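Local coordinates for autoinducer 2-binding protein LsrB (Clostridium saccharobutylicum DSM 13864, PDB 6DSP) that binds the quorum-sensing signal autoinducer 2, as its cyclic tetrahydroxytetrahydrofuran form, in a pocket of a periplasmic-binding-protein fold, at residues 226-231 with 249-254; 91-96 with 114-119; 154-159 with 184-189; 274-279 with 329-334; 161-166 with 193-198. All coordinates share one frame; numbering follows the deposited sequence.

Overall arrangement
Interactions 1, 3 and 5 share one parallel four-stranded sheet and its flanking helices and loops, whereas interactions 2 and 4 belong to the larger mixed sheet that carries strands 120-123 and 327-330. Interactions 1 and 4 are buried and purely apolar across their segments: a leucine meets a peptide and an alanine methyl in the first, a methionine meets a leucine in the second. Interaction 2 lies at the surface and adds a salt bridge and a water bridge to a small apolar patch. Interactions 3 and 5, both partly buried, use strand 187-195; interaction 3 pairs it with strand 155-160, interaction 5 packs its end on the loop after that strand. His-159 links interactions 3, 5 and 1, bonding Ser-196 and Gln-231.

Interaction 1. Residues 226-231 with 249-254; sequences TALPGQ and GFASPN
Leu-228, in the first turn of helix 227-237, faces the end of strand 246-249 and the loop that follows, its CA 5.8 Å from that of Gly-249. The backbone of 249-251 is extended, while Gly-230 N bonds to Thr-226 O in the helical turn; no hydrogen bond crosses between the segments. CD2 of Leu-228 does most of the touching: it rests against the peptide joining Gly-249 to Phe-250, 3.7 Å from Gly-249 C, and its other neighbour is the methyl of Ala-251, with CD2 to CB at 3.8 Å. With CG trans to the backbone N (chi1 177°), the leucine reaches out to the strand end, where Gly-249 presents no side chain. Pro-229 adds a looser touch, its CD 4.4 Å from Ala-251 CB. The CB of Phe-250 is directed away from the helix, and its ring joins the autoinducer pocket, meeting Trp-171 and Trp-271 edge-to-face. Asp-224 OD2 accepts from the backbone N atoms of Thr-226 and Ala-227. With no polar bond between the segments, the join depends on van der Waals fit alone, next to a residue of the pocket.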
# COMPACT_ATOMS: atom_id res chain seq x y z
N THR A 226 -0.81 5.40 7.45
CA THR A 226 -0.57 6.09 8.70
C THR A 226 -0.35 7.58 8.47
O THR A 226 -0.91 8.43 9.18
CB THR A 226 0.67 5.51 9.42
OG1 THR A 226 0.57 4.09 9.50
CG2 THR A 226 0.75 6.02 10.83
N ALA A 227 0.44 7.92 7.45
CA ALA A 227 0.67 9.33 7.15
C ALA A 227 -0.61 10.08 6.85
O ALA A 227 -0.76 11.24 7.25
CB ALA A 227 1.60 9.47 5.96
N LEU A 228 -1.56 9.46 6.13
CA LEU A 228 -2.77 10.19 5.76
C LEU A 228 -3.62 10.58 6.97
O LEU A 228 -3.91 11.77 7.12
CB LEU A 228 -3.56 9.40 4.70
CG LEU A 228 -4.88 10.09 4.33
CD1 LEU A 228 -4.67 11.54 3.80
CD2 LEU A 228 -5.65 9.27 3.30
N PRO A 229 -4.02 9.66 7.86
CA PRO A 229 -4.78 10.12 9.04
C PRO A 229 -3.94 10.98 9.96
O PRO A 229 -4.47 11.91 10.58
CB PRO A 229 -5.25 8.82 9.70
CG PRO A 229 -4.29 7.74 9.16
CD PRO A 229 -3.99 8.19 7.74
N GLY A 230 -2.63 10.74 10.04
CA GLY A 230 -1.81 11.61 10.88
C GLY A 230 -1.76 13.03 10.34
O GLY A 230 -1.80 13.99 11.11
N GLN A 231 -1.66 13.16 9.01
CA GLN A 231 -1.63 14.49 8.41
C GLN A 231 -2.97 15.20 8.58
O GLN A 231 -3.01 16.41 8.81
CB GLN A 231 -1.31 14.36 6.93
CG GLN A 231 -1.04 15.72 6.27
CD GLN A 231 0.20 16.36 6.86
OE1 GLN A 231 1.31 15.85 6.65
NE2 GLN A 231 0.03 17.49 7.56
N GLY A 249 -4.32 11.02 -0.24
CA GLY A 249 -3.45 9.89 0.01
C GLY A 249 -4.24 8.60 -0.02
O GLY A 249 -5.33 8.54 -0.58
N PHE A 250 -3.65 7.57 0.59
CA PHE A 250 -4.26 6.24 0.63
C PHE A 250 -4.52 5.81 2.07
O PHE A 250 -3.59 5.81 2.90
CB PHE A 250 -3.32 5.21 -0.00
CG PHE A 250 -3.15 5.33 -1.51
CD1 PHE A 250 -4.21 5.76 -2.36
CD2 PHE A 250 -1.94 4.95 -2.09
CE1 PHE A 250 -4.02 5.80 -3.74
CE2 PHE A 250 -1.76 4.99 -3.47
CZ PHE A 250 -2.80 5.42 -4.30
N ALA A 251 -5.75 5.36 2.34
CA ALA A 251 -6.07 4.76 3.63
C ALA A 251 -7.42 4.08 3.51
O ALA A 251 -8.25 4.47 2.68
CB ALA A 251 -6.10 5.79 4.77
N SER A 252 -7.64 3.05 4.33
CA SER A 252 -8.95 2.41 4.35
C SER A 252 -10.00 3.41 4.83
O SER A 252 -9.73 4.28 5.67
CB SER A 252 -8.92 1.10 5.15
OG SER A 252 -8.31 1.26 6.43
N PRO A 253 -11.22 3.33 4.30
CA PRO A 253 -12.17 4.44 4.48
C PRO A 253 -12.66 4.64 5.90
O PRO A 253 -12.86 5.80 6.30
CB PRO A 253 -13.30 4.09 3.50
CG PRO A 253 -13.17 2.58 3.30
CD PRO A 253 -11.70 2.31 3.34
N ASN A 254 -12.88 3.57 6.68
CA ASN A 254 -13.37 3.81 8.03
C ASN A 254 -12.42 4.71 8.82
O ASN A 254 -12.88 5.51 9.65
CB ASN A 254 -13.58 2.49 8.80
CG ASN A 254 -14.82 1.73 8.35
OD1 ASN A 254 -15.56 2.15 7.46
ND2 ASN A 254 -15.04 0.57 8.97

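Interaction 2. Residues 91-96 with 114-119; sequences GVKDAL and DPSVRK
An Asx turn at Asp-114 shapes the loop that joins strands 105-109 and 120-123 of the mixed sheet, and this loop packs against helix 89-101 at the surface of the periplasmic-binding-protein fold. Lys-93 and Leu-96 of the helix meet Asp-114 and Val-117 of the loop. Lys-93 leaves the helix with CG trans to its backbone N (chi1 -172°) and stays extended to the amine, a shape that carries NZ across to Asp-114. There it forms a salt bridge with OD2 at 3.2 Å, weak as a hydrogen bond. The aliphatic part of the lysine is used as well: its CG lies 3.9 Å from Val-117 CG1, the two side chains crossing at about a right angle. The other carboxylate oxygen turns back on its own loop. Ser-116 N donates to Asp-114 OD1 at 3.0 Å in a nearly straight bond (170° at the hydrogen), arriving from above the carboxylate plane, 41° out of it. One carboxylate therefore both shapes the turn and receives the helix lysine. Further along, Val-117 approaches Leu-96, with CG2 4.2 Å from the leucine CB. The leucine also packs on Ile-71, Leu-84 and Val-106, so this end of the contact runs inward while the charged end stays near the surface. Beside the apolar pair, a single water donates to both backbone carbonyls, lying 2.8 Å from Leu-96 O and 2.7 Å from Val-117 O.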
# COMPACT_ATOMS: atom_id res chain seq x y z
N GLY A 91 16.02 -6.07 3.46
CA GLY A 91 16.13 -6.58 4.82
C GLY A 91 15.43 -7.89 5.07
O GLY A 91 15.64 -8.47 6.14
N VAL A 92 14.63 -8.39 4.14
CA VAL A 92 14.03 -9.70 4.32
C VAL A 92 14.48 -10.71 3.28
O VAL A 92 14.03 -11.86 3.32
CB VAL A 92 12.49 -9.64 4.35
CG1 VAL A 92 12.03 -8.92 5.61
CG2 VAL A 92 11.94 -9.02 3.06
N LYS A 93 15.38 -10.32 2.38
CA LYS A 93 15.79 -11.22 1.30
C LYS A 93 16.35 -12.54 1.86
O LYS A 93 15.95 -13.63 1.44
CB LYS A 93 16.78 -10.53 0.36
CG LYS A 93 17.11 -11.33 -0.89
CD LYS A 93 18.05 -10.58 -1.79
CE LYS A 93 18.21 -11.33 -3.10
NZ LYS A 93 19.21 -10.72 -4.00
N ASP A 94 17.32 -12.45 2.79
CA ASP A 94 17.96 -13.67 3.31
C ASP A 94 16.96 -14.55 4.05
O ASP A 94 16.96 -15.78 3.89
CB ASP A 94 19.11 -13.33 4.24
CG ASP A 94 20.28 -12.68 3.54
OD1 ASP A 94 20.36 -12.62 2.30
OD2 ASP A 94 21.17 -12.20 4.26
N ALA A 95 16.06 -13.95 4.84
CA ALA A 95 15.10 -14.77 5.56
C ALA A 95 14.16 -15.48 4.59
O ALA A 95 13.73 -16.61 4.85
CB ALA A 95 14.30 -13.88 6.51
N LEU A 96 13.79 -14.83 3.47
CA LEU A 96 12.89 -15.46 2.52
C LEU A 96 13.60 -16.53 1.72
O LEU A 96 12.98 -17.54 1.37
CB LEU A 96 12.29 -14.40 1.59
CG LEU A 96 11.29 -13.45 2.30
CD1 LEU A 96 10.79 -12.39 1.32
CD2 LEU A 96 10.10 -14.19 2.93
N ASP A 114 12.42 -8.54 -3.71
CA ASP A 114 13.13 -8.92 -4.92
C ASP A 114 12.37 -10.08 -5.55
O ASP A 114 12.12 -11.09 -4.86
CB ASP A 114 14.55 -9.35 -4.54
CG ASP A 114 15.43 -9.71 -5.72
OD1 ASP A 114 14.91 -10.11 -6.76
OD2 ASP A 114 16.67 -9.61 -5.55
N PRO A 115 11.96 -10.00 -6.82
CA PRO A 115 11.12 -11.07 -7.39
C PRO A 115 11.83 -12.41 -7.47
O PRO A 115 11.16 -13.43 -7.73
CB PRO A 115 10.75 -10.52 -8.78
CG PRO A 115 10.82 -9.00 -8.57
CD PRO A 115 12.05 -8.84 -7.73
N SER A 116 13.15 -12.46 -7.29
CA SER A 116 13.87 -13.73 -7.28
C SER A 116 13.65 -14.52 -5.99
O SER A 116 14.01 -15.72 -5.94
CB SER A 116 15.36 -13.48 -7.50
OG SER A 116 15.93 -12.86 -6.34
N VAL A 117 13.02 -13.92 -4.97
CA VAL A 117 12.83 -14.63 -3.71
C VAL A 117 11.36 -14.76 -3.33
O VAL A 117 11.04 -15.10 -2.19
CB VAL A 117 13.67 -14.05 -2.55
CG1 VAL A 117 15.14 -14.02 -2.95
CG2 VAL A 117 13.21 -12.67 -2.12
N ARG A 118 10.44 -14.53 -4.27
CA ARG A 118 9.04 -14.87 -4.05
C ARG A 118 8.43 -15.35 -5.36
O ARG A 118 8.95 -15.05 -6.45
CB ARG A 118 8.26 -13.67 -3.49
CG ARG A 118 8.32 -12.34 -4.38
CD ARG A 118 7.28 -12.39 -5.43
NE ARG A 118 7.24 -11.12 -6.19
CZ ARG A 118 7.24 -11.10 -7.52
NH1 ARG A 118 7.28 -12.23 -8.22
NH2 ARG A 118 7.13 -9.94 -8.12
N LYS A 119 7.32 -16.07 -5.27
CA LYS A 119 6.68 -16.65 -6.44
C LYS A 119 5.68 -15.69 -7.08
O LYS A 119 5.86 -15.29 -8.23
CB LYS A 119 6.05 -18.03 -6.13
CG LYS A 119 7.05 -19.05 -5.53
CD LYS A 119 8.43 -18.96 -6.17
CE LYS A 119 8.45 -19.38 -7.62
NZ LYS A 119 9.84 -19.24 -8.27
O HOH W 1 12.36 -17.28 -1.37

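Interaction 3. Residues 154-159 with 184-189; sequences IKYCWH and PNWQNV
Helix 166-182 connects strands 155-160 and 187-195 in a beta-alpha-beta unit, and the strands pair in parallel where Lys-155 faces Gln-187 and Tyr-156 faces Asn-188. Three backbone bonds join them: Gln-187 N to Ile-154 O (2.8 Å), Tyr-156 N to Gln-187 O (2.9 Å) and Val-189 N to Tyr-156 O (2.8 Å). Ile-154 lies over the Trp-186 indole, its CB 3.6 Å from the centroid of the five-membered ring and almost on the ring normal. That indole turns its edge to one face of the Tyr-156 ring, centroids 5.7 Å apart and planes at 61°. Asn-188 CA covers the tyrosine's opposite face, 4.0 Å from the ring centroid. A chi1 of 75° places the tyrosine ring between its backbone N and carbonyl carbon, leaning across to the neighbouring strand. Its OH bonds to Glu-176, which also takes Trp-158 NE1 and Asn-188 ND2, tying this face to helix 166-182; Asn-188 OD1 accepts from Ala-190 N. A water accepts from Trp-158 N and from Asn-188 ND2, 3.1 Å away. Lys-155 reaches Asp-216 in a salt bridge. Parallel pairing with a helix over one face is characteristic of the alpha/beta lobes of periplasmic binding proteins.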
# COMPACT_ATOMS: atom_id res chain seq x y z
N ILE A 154 1.48 25.40 -7.71
CA ILE A 154 1.05 24.64 -6.53
C ILE A 154 2.27 24.17 -5.75
O ILE A 154 3.15 23.49 -6.28
CB ILE A 154 0.19 23.44 -6.98
CG1 ILE A 154 -1.12 23.86 -7.69
CG2 ILE A 154 -0.05 22.42 -5.82
CD1 ILE A 154 -2.03 24.74 -6.84
N LYS A 155 2.30 24.49 -4.45
CA LYS A 155 3.36 24.05 -3.56
C LYS A 155 2.93 22.74 -2.91
O LYS A 155 1.82 22.63 -2.36
CB LYS A 155 3.59 25.10 -2.47
CG LYS A 155 4.31 26.35 -2.98
CD LYS A 155 4.64 27.31 -1.85
CE LYS A 155 5.53 28.42 -2.35
NZ LYS A 155 5.98 29.34 -1.27
N TYR A 156 3.78 21.73 -3.00
CA TYR A 156 3.37 20.41 -2.51
C TYR A 156 4.57 19.64 -1.98
O TYR A 156 5.73 20.00 -2.19
CB TYR A 156 2.67 19.60 -3.61
CG TYR A 156 3.65 19.06 -4.61
CD1 TYR A 156 4.14 19.86 -5.66
CD2 TYR A 156 4.12 17.76 -4.52
CE1 TYR A 156 5.07 19.36 -6.55
CE2 TYR A 156 5.04 17.26 -5.41
CZ TYR A 156 5.52 18.05 -6.39
OH TYR A 156 6.43 17.54 -7.27
N CYS A 157 4.27 18.54 -1.30
CA CYS A 157 5.31 17.54 -1.01
C CYS A 157 4.63 16.21 -0.75
O CYS A 157 3.40 16.12 -0.69
CB CYS A 157 6.19 17.94 0.20
SG CYS A 157 5.42 17.86 1.82
N TRP A 158 5.46 15.18 -0.57
CA TRP A 158 5.02 13.83 -0.25
C TRP A 158 5.35 13.52 1.22
O TRP A 158 6.40 13.94 1.74
CB TRP A 158 5.75 12.79 -1.12
CG TRP A 158 5.49 12.92 -2.59
CD1 TRP A 158 6.00 13.86 -3.44
CD2 TRP A 158 4.70 12.04 -3.39
NE1 TRP A 158 5.54 13.63 -4.72
CE2 TRP A 158 4.75 12.51 -4.71
CE3 TRP A 158 3.96 10.89 -3.11
CZ2 TRP A 158 4.05 11.90 -5.76
CZ3 TRP A 158 3.28 10.27 -4.13
CH2 TRP A 158 3.34 10.76 -5.44
N HIS A 159 4.42 12.84 1.89
CA HIS A 159 4.57 12.39 3.29
C HIS A 159 4.17 10.92 3.31
O HIS A 159 3.00 10.59 3.09
CB HIS A 159 3.67 13.23 4.21
CG HIS A 159 3.63 12.75 5.64
ND1 HIS A 159 2.77 13.29 6.57
CD2 HIS A 159 4.31 11.76 6.28
CE1 HIS A 159 2.93 12.66 7.73
NE2 HIS A 159 3.85 11.73 7.58
N PRO A 184 4.33 21.28 -14.79
CA PRO A 184 5.68 21.81 -14.55
C PRO A 184 5.71 23.03 -13.64
O PRO A 184 6.77 23.30 -13.07
CB PRO A 184 6.19 22.16 -15.95
CG PRO A 184 4.92 22.41 -16.73
CD PRO A 184 3.94 21.39 -16.20
N ASN A 185 4.59 23.74 -13.47
CA ASN A 185 4.57 24.90 -12.59
C ASN A 185 4.51 24.52 -11.11
O ASN A 185 4.81 25.36 -10.25
CB ASN A 185 3.39 25.83 -12.91
CG ASN A 185 3.50 26.46 -14.28
OD1 ASN A 185 4.56 26.44 -14.90
ND2 ASN A 185 2.41 27.04 -14.74
N TRP A 186 4.15 23.28 -10.78
CA TRP A 186 4.12 22.92 -9.38
C TRP A 186 5.53 22.91 -8.81
O TRP A 186 6.51 22.66 -9.52
CB TRP A 186 3.49 21.53 -9.20
CG TRP A 186 2.01 21.42 -9.51
CD1 TRP A 186 1.23 22.28 -10.25
CD2 TRP A 186 1.14 20.36 -9.10
NE1 TRP A 186 -0.06 21.82 -10.31
CE2 TRP A 186 -0.14 20.64 -9.60
CE3 TRP A 186 1.32 19.19 -8.33
CZ2 TRP A 186 -1.23 19.79 -9.39
CZ3 TRP A 186 0.24 18.36 -8.12
CH2 TRP A 186 -1.01 18.65 -8.64
N GLN A 187 5.62 23.15 -7.50
CA GLN A 187 6.90 23.24 -6.80
C GLN A 187 6.88 22.26 -5.65
O GLN A 187 6.07 22.38 -4.73
CB GLN A 187 7.09 24.65 -6.24
CG GLN A 187 7.13 25.73 -7.34
CD GLN A 187 7.27 27.13 -6.78
OE1 GLN A 187 7.49 27.30 -5.58
NE2 GLN A 187 7.15 28.13 -7.64
N ASN A 188 7.81 21.31 -5.68
CA ASN A 188 7.95 20.39 -4.56
C ASN A 188 8.77 21.12 -3.50
O ASN A 188 9.97 21.38 -3.70
CB ASN A 188 8.62 19.10 -5.01
CG ASN A 188 8.68 18.07 -3.90
OD1 ASN A 188 8.74 18.42 -2.72
ND2 ASN A 188 8.64 16.79 -4.26
N VAL A 189 8.12 21.50 -2.40
CA VAL A 189 8.79 22.30 -1.37
C VAL A 189 9.66 21.47 -0.43
O VAL A 189 10.33 22.05 0.44
CB VAL A 189 7.81 23.20 -0.60
CG1 VAL A 189 7.13 24.15 -1.55
CG2 VAL A 189 6.74 22.39 0.15
O HOH W 2 8.23 15.43 -1.46

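Interaction 4. Residues 274-279 with 329-334; sequences GIQGAM and VLLPER
Met-279 and Leu-331 make the closest meeting here: the methionine SD lies 3.7 Å from Leu-331 CD2. The turn about the CG-SD bond (chi3 67°) swings Met-279 CE toward Val-329 CG1, at 3.8 Å, while it remains 4.0 Å from Leu-331 CD2. One thioether end thus touches two residues of the 329-334 segment. The other leucine methyl, CD1, packs on Gln-276 CB at 4.0 Å, one helical turn before the methionine. Ile-275 contributes a looser contact, its CG2 4.4 Å from Leu-331 CD2. No hydrogen bond crosses between the segments, and Leu-331, with both methyls engaged, is the centre of the contact on its side.

The next shell holds the polar groups around them. Within the helix, Met-279 N bonds to Ile-275 O. The amide of Gln-276 extends past the leucine toward strand 120-123: NE2 donates to Gln-124 OE1 and to Val-122 O. Gln-124 belongs to the autoinducer pocket, so this glutamine is a second-shell partner of a pocket residue. On the other segment, Arg-334 folds back so that its NH1 donates to Leu-331 O at 3.0 Å. That oxygen lies close to the guanidinium plane, although the nitrogen stands above the carbonyl plane, 46° out of it; Arg-334 NH1 also bonds to Gln-124 O. Strand 327-330 pairs with strand 120-123 through Val-329, and Met-279 touches Val-122 of that same strand. The arrangement is a helix packed on one face of a beta sheet, as in the layered alpha/beta/alpha lobes of periplasmic binding proteins.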
# COMPACT_ATOMS: atom_id res chain seq x y z
N GLY A 274 -9.20 -6.13 1.74
CA GLY A 274 -9.64 -7.43 2.23
C GLY A 274 -9.56 -8.50 1.17
O GLY A 274 -9.04 -9.59 1.42
N ILE A 275 -10.08 -8.21 -0.03
CA ILE A 275 -9.96 -9.18 -1.11
C ILE A 275 -8.51 -9.33 -1.53
O ILE A 275 -8.07 -10.43 -1.88
CB ILE A 275 -10.90 -8.84 -2.29
CG1 ILE A 275 -11.35 -10.14 -2.99
CG2 ILE A 275 -10.24 -7.97 -3.31
CD1 ILE A 275 -12.51 -9.94 -3.91
N GLN A 276 -7.72 -8.26 -1.44
CA GLN A 276 -6.31 -8.36 -1.78
C GLN A 276 -5.58 -9.31 -0.84
O GLN A 276 -4.81 -10.17 -1.29
CB GLN A 276 -5.66 -6.97 -1.72
CG GLN A 276 -4.20 -7.02 -2.18
CD GLN A 276 -3.48 -5.70 -1.98
OE1 GLN A 276 -3.99 -4.80 -1.33
NE2 GLN A 276 -2.30 -5.58 -2.58
N GLY A 277 -5.78 -9.16 0.48
CA GLY A 277 -5.14 -10.08 1.41
C GLY A 277 -5.59 -11.50 1.18
O GLY A 277 -4.79 -12.44 1.20
N ALA A 278 -6.89 -11.68 0.93
CA ALA A 278 -7.40 -13.02 0.64
C ALA A 278 -6.76 -13.59 -0.61
O ALA A 278 -6.37 -14.77 -0.62
CB ALA A 278 -8.92 -12.97 0.48
N MET A 279 -6.63 -12.79 -1.66
CA MET A 279 -6.02 -13.27 -2.89
C MET A 279 -4.56 -13.67 -2.68
O MET A 279 -4.11 -14.69 -3.22
CB MET A 279 -6.14 -12.21 -3.97
CG MET A 279 -7.57 -12.02 -4.49
SD MET A 279 -7.74 -10.51 -5.46
CE MET A 279 -6.72 -10.93 -6.85
N VAL A 329 -0.05 -10.63 -9.78
CA VAL A 329 -1.49 -10.54 -10.00
C VAL A 329 -1.89 -9.13 -9.60
O VAL A 329 -1.54 -8.68 -8.51
CB VAL A 329 -2.24 -11.59 -9.17
CG1 VAL A 329 -3.73 -11.33 -9.20
CG2 VAL A 329 -1.91 -12.99 -9.68
N LEU A 330 -2.61 -8.43 -10.48
CA LEU A 330 -3.06 -7.06 -10.24
C LEU A 330 -4.54 -7.02 -9.85
O LEU A 330 -5.37 -7.65 -10.51
CB LEU A 330 -2.87 -6.24 -11.53
CG LEU A 330 -1.41 -5.93 -11.87
CD1 LEU A 330 -1.23 -5.47 -13.32
CD2 LEU A 330 -0.81 -4.93 -10.88
N LEU A 331 -4.87 -6.21 -8.84
CA LEU A 331 -6.28 -5.95 -8.58
C LEU A 331 -6.90 -5.23 -9.77
O LEU A 331 -6.28 -4.33 -10.35
CB LEU A 331 -6.42 -5.05 -7.36
CG LEU A 331 -6.04 -5.67 -6.02
CD1 LEU A 331 -6.43 -4.69 -4.94
CD2 LEU A 331 -6.69 -7.03 -5.81
N PRO A 332 -8.15 -5.56 -10.13
CA PRO A 332 -8.78 -4.91 -11.29
C PRO A 332 -9.25 -3.49 -11.05
O PRO A 332 -9.53 -2.79 -12.03
CB PRO A 332 -9.98 -5.83 -11.58
CG PRO A 332 -10.31 -6.46 -10.30
CD PRO A 332 -8.96 -6.67 -9.62
N GLU A 333 -9.39 -3.04 -9.81
CA GLU A 333 -9.89 -1.69 -9.64
C GLU A 333 -9.33 -1.07 -8.37
O GLU A 333 -8.92 -1.77 -7.44
CB GLU A 333 -11.42 -1.58 -9.69
CG GLU A 333 -12.11 -1.98 -8.44
CD GLU A 333 -13.62 -2.03 -8.62
OE1 GLU A 333 -14.08 -1.94 -9.78
OE2 GLU A 333 -14.34 -2.18 -7.61
N ARG A 334 -9.26 0.25 -8.38
CA ARG A 334 -8.98 1.08 -7.22
C ARG A 334 -10.18 1.99 -6.98
O ARG A 334 -11.05 2.14 -7.86
CB ARG A 334 -7.67 1.85 -7.40
CG ARG A 334 -6.46 0.90 -7.43
CD ARG A 334 -5.55 1.15 -8.62
NE ARG A 334 -6.19 0.81 -9.87
CZ ARG A 334 -6.30 -0.43 -10.35
NH1 ARG A 334 -5.80 -1.48 -9.70
NH2 ARG A 334 -6.94 -0.61 -11.50

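Interaction 5. Residues 161-166 with 193-198; sequences SNATVT and NYYSNQ
Tyr-195, on the last part of strand 187-195, lays its ring along the loop that follows strand 155-160. Tyr-195 CB lies 3.4 Å from Ser-161 O, and from there the ring runs over the backbone of the next two residues. Tyr-195 CD1 comes within 3.4 Å of Asn-162 CA, and CE1 lies over the Asn-162 carbonyl carbon. One ring face covers the peptide between Asn-162 and Ala-163. Farther out, Tyr-195 CZ meets Ala-163 CB at 3.6 Å, and OH also touches Ala-163. Tyr-195 OH accepts from Asn-193 ND2 at 3.0 Å in an almost straight bond (177° at the hydrogen), the oxygen lying in the amide plane. This bond anchors the ring tip to its own strand; Tyr-160 meets the ring edge-to-face.

The loop under the ring is shaped by Asn-162. Its OD1 accepts from Thr-164 N, an Asx turn, and from Val-165 N, an Asx motif, just ahead of helix 166-182, with Val-165 as N-cap. Across the segments, Asn-197 N donates to Ser-161 O at 2.9 Å, lying in the carbonyl plane on a lone pair. Gln-198 packs its CG on Ser-161 CB at 3.5 Å. Its OE1 accepts hydrogen bonds from two waters: one, weakly bound, also donates to Ser-161 OG, the other accepts from Asn-162 ND2. Ser-161 OG bonds in addition to Gln-168, a pocket residue, and the Gln-198 side chain comes within about 4 Å of the bound autoinducer. Such loops at the C-terminal ends of parallel strands typically line the ligand cleft of periplasmic binding proteins.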
# COMPACT_ATOMS: atom_id res chain seq x y z
N SER A 161 5.84 6.60 4.50
CA SER A 161 6.44 5.81 5.57
C SER A 161 7.96 5.94 5.65
O SER A 161 8.49 6.29 6.70
CB SER A 161 6.02 4.35 5.44
OG SER A 161 6.48 3.78 4.22
N ASN A 162 8.67 5.58 4.59
CA ASN A 162 10.12 5.52 4.67
C ASN A 162 10.69 5.51 3.25
O ASN A 162 9.98 5.25 2.27
CB ASN A 162 10.61 4.32 5.52
CG ASN A 162 10.41 2.97 4.80
OD1 ASN A 162 11.04 2.72 3.79
ND2 ASN A 162 9.49 2.13 5.31
N ALA A 163 12.01 5.75 3.15
CA ALA A 163 12.69 6.01 1.90
C ALA A 163 13.02 4.73 1.13
O ALA A 163 13.50 4.84 -0.01
CB ALA A 163 13.99 6.76 2.16
N THR A 164 12.81 3.52 1.69
CA THR A 164 13.23 2.30 0.99
C THR A 164 12.10 1.35 0.63
O THR A 164 12.31 0.53 -0.25
CB THR A 164 14.29 1.52 1.77
OG1 THR A 164 13.71 1.00 2.96
CG2 THR A 164 15.46 2.42 2.11
N VAL A 165 10.94 1.42 1.29
CA VAL A 165 9.90 0.45 1.01
C VAL A 165 9.56 0.43 -0.49
O VAL A 165 9.47 1.48 -1.14
CB VAL A 165 8.68 0.75 1.91
CG1 VAL A 165 8.03 2.09 1.59
CG2 VAL A 165 7.68 -0.39 1.84
N THR A 166 9.28 -0.74 -1.03
CA THR A 166 9.11 -0.85 -2.48
C THR A 166 7.85 -0.15 -2.98
O THR A 166 7.93 0.63 -3.94
CB THR A 166 9.15 -2.31 -2.88
OG1 THR A 166 10.42 -2.82 -2.51
CG2 THR A 166 8.92 -2.48 -4.35
N ASN A 193 11.16 14.34 0.77
CA ASN A 193 9.96 13.73 1.31
C ASN A 193 10.00 13.74 2.83
O ASN A 193 11.07 13.80 3.44
CB ASN A 193 9.71 12.29 0.87
CG ASN A 193 9.83 12.11 -0.62
OD1 ASN A 193 9.24 12.85 -1.41
ND2 ASN A 193 10.55 11.07 -1.02
N TYR A 194 8.83 13.70 3.43
CA TYR A 194 8.71 13.52 4.87
C TYR A 194 8.31 12.08 5.18
O TYR A 194 7.43 11.51 4.51
CB TYR A 194 7.68 14.49 5.45
CG TYR A 194 8.20 15.91 5.60
CD1 TYR A 194 8.06 16.86 4.57
CD2 TYR A 194 8.80 16.31 6.79
CE1 TYR A 194 8.49 18.15 4.73
CE2 TYR A 194 9.24 17.62 6.96
CZ TYR A 194 9.09 18.52 5.93
OH TYR A 194 9.52 19.81 6.09
N TYR A 195 8.91 11.53 6.22
CA TYR A 195 8.71 10.13 6.59
C TYR A 195 8.26 10.01 8.04
O TYR A 195 8.86 10.62 8.93
CB TYR A 195 10.01 9.33 6.41
CG TYR A 195 10.49 9.33 4.98
CD1 TYR A 195 9.67 8.81 3.95
CD2 TYR A 195 11.77 9.80 4.65
CE1 TYR A 195 10.12 8.83 2.61
CE2 TYR A 195 12.21 9.81 3.33
CZ TYR A 195 11.40 9.32 2.32
OH TYR A 195 11.84 9.31 1.01
N SER A 196 7.22 9.20 8.27
CA SER A 196 6.71 8.99 9.63
C SER A 196 6.71 7.53 10.07
O SER A 196 6.24 7.23 11.18
CB SER A 196 5.36 9.67 9.87
OG SER A 196 4.44 9.35 8.84
N ASN A 197 7.29 6.64 9.28
CA ASN A 197 7.69 5.32 9.77
C ASN A 197 6.52 4.45 10.20
O ASN A 197 6.72 3.50 10.97
CB ASN A 197 8.77 5.43 10.85
CG ASN A 197 9.90 6.29 10.38
OD1 ASN A 197 10.55 5.94 9.42
ND2 ASN A 197 10.13 7.41 11.02
N GLN A 198 5.33 4.75 9.71
CA GLN A 198 4.10 4.04 10.05
C GLN A 198 3.79 4.07 11.53
O GLN A 198 3.07 3.20 12.04
CB GLN A 198 4.09 2.61 9.48
CG GLN A 198 4.27 2.64 7.98
CD GLN A 198 4.31 1.29 7.34
OE1 GLN A 198 5.39 0.71 7.17
NE2 GLN A 198 3.15 0.75 7.04
O HOH W 3 5.95 1.04 4.42
O HOH W 4 7.74 2.30 7.63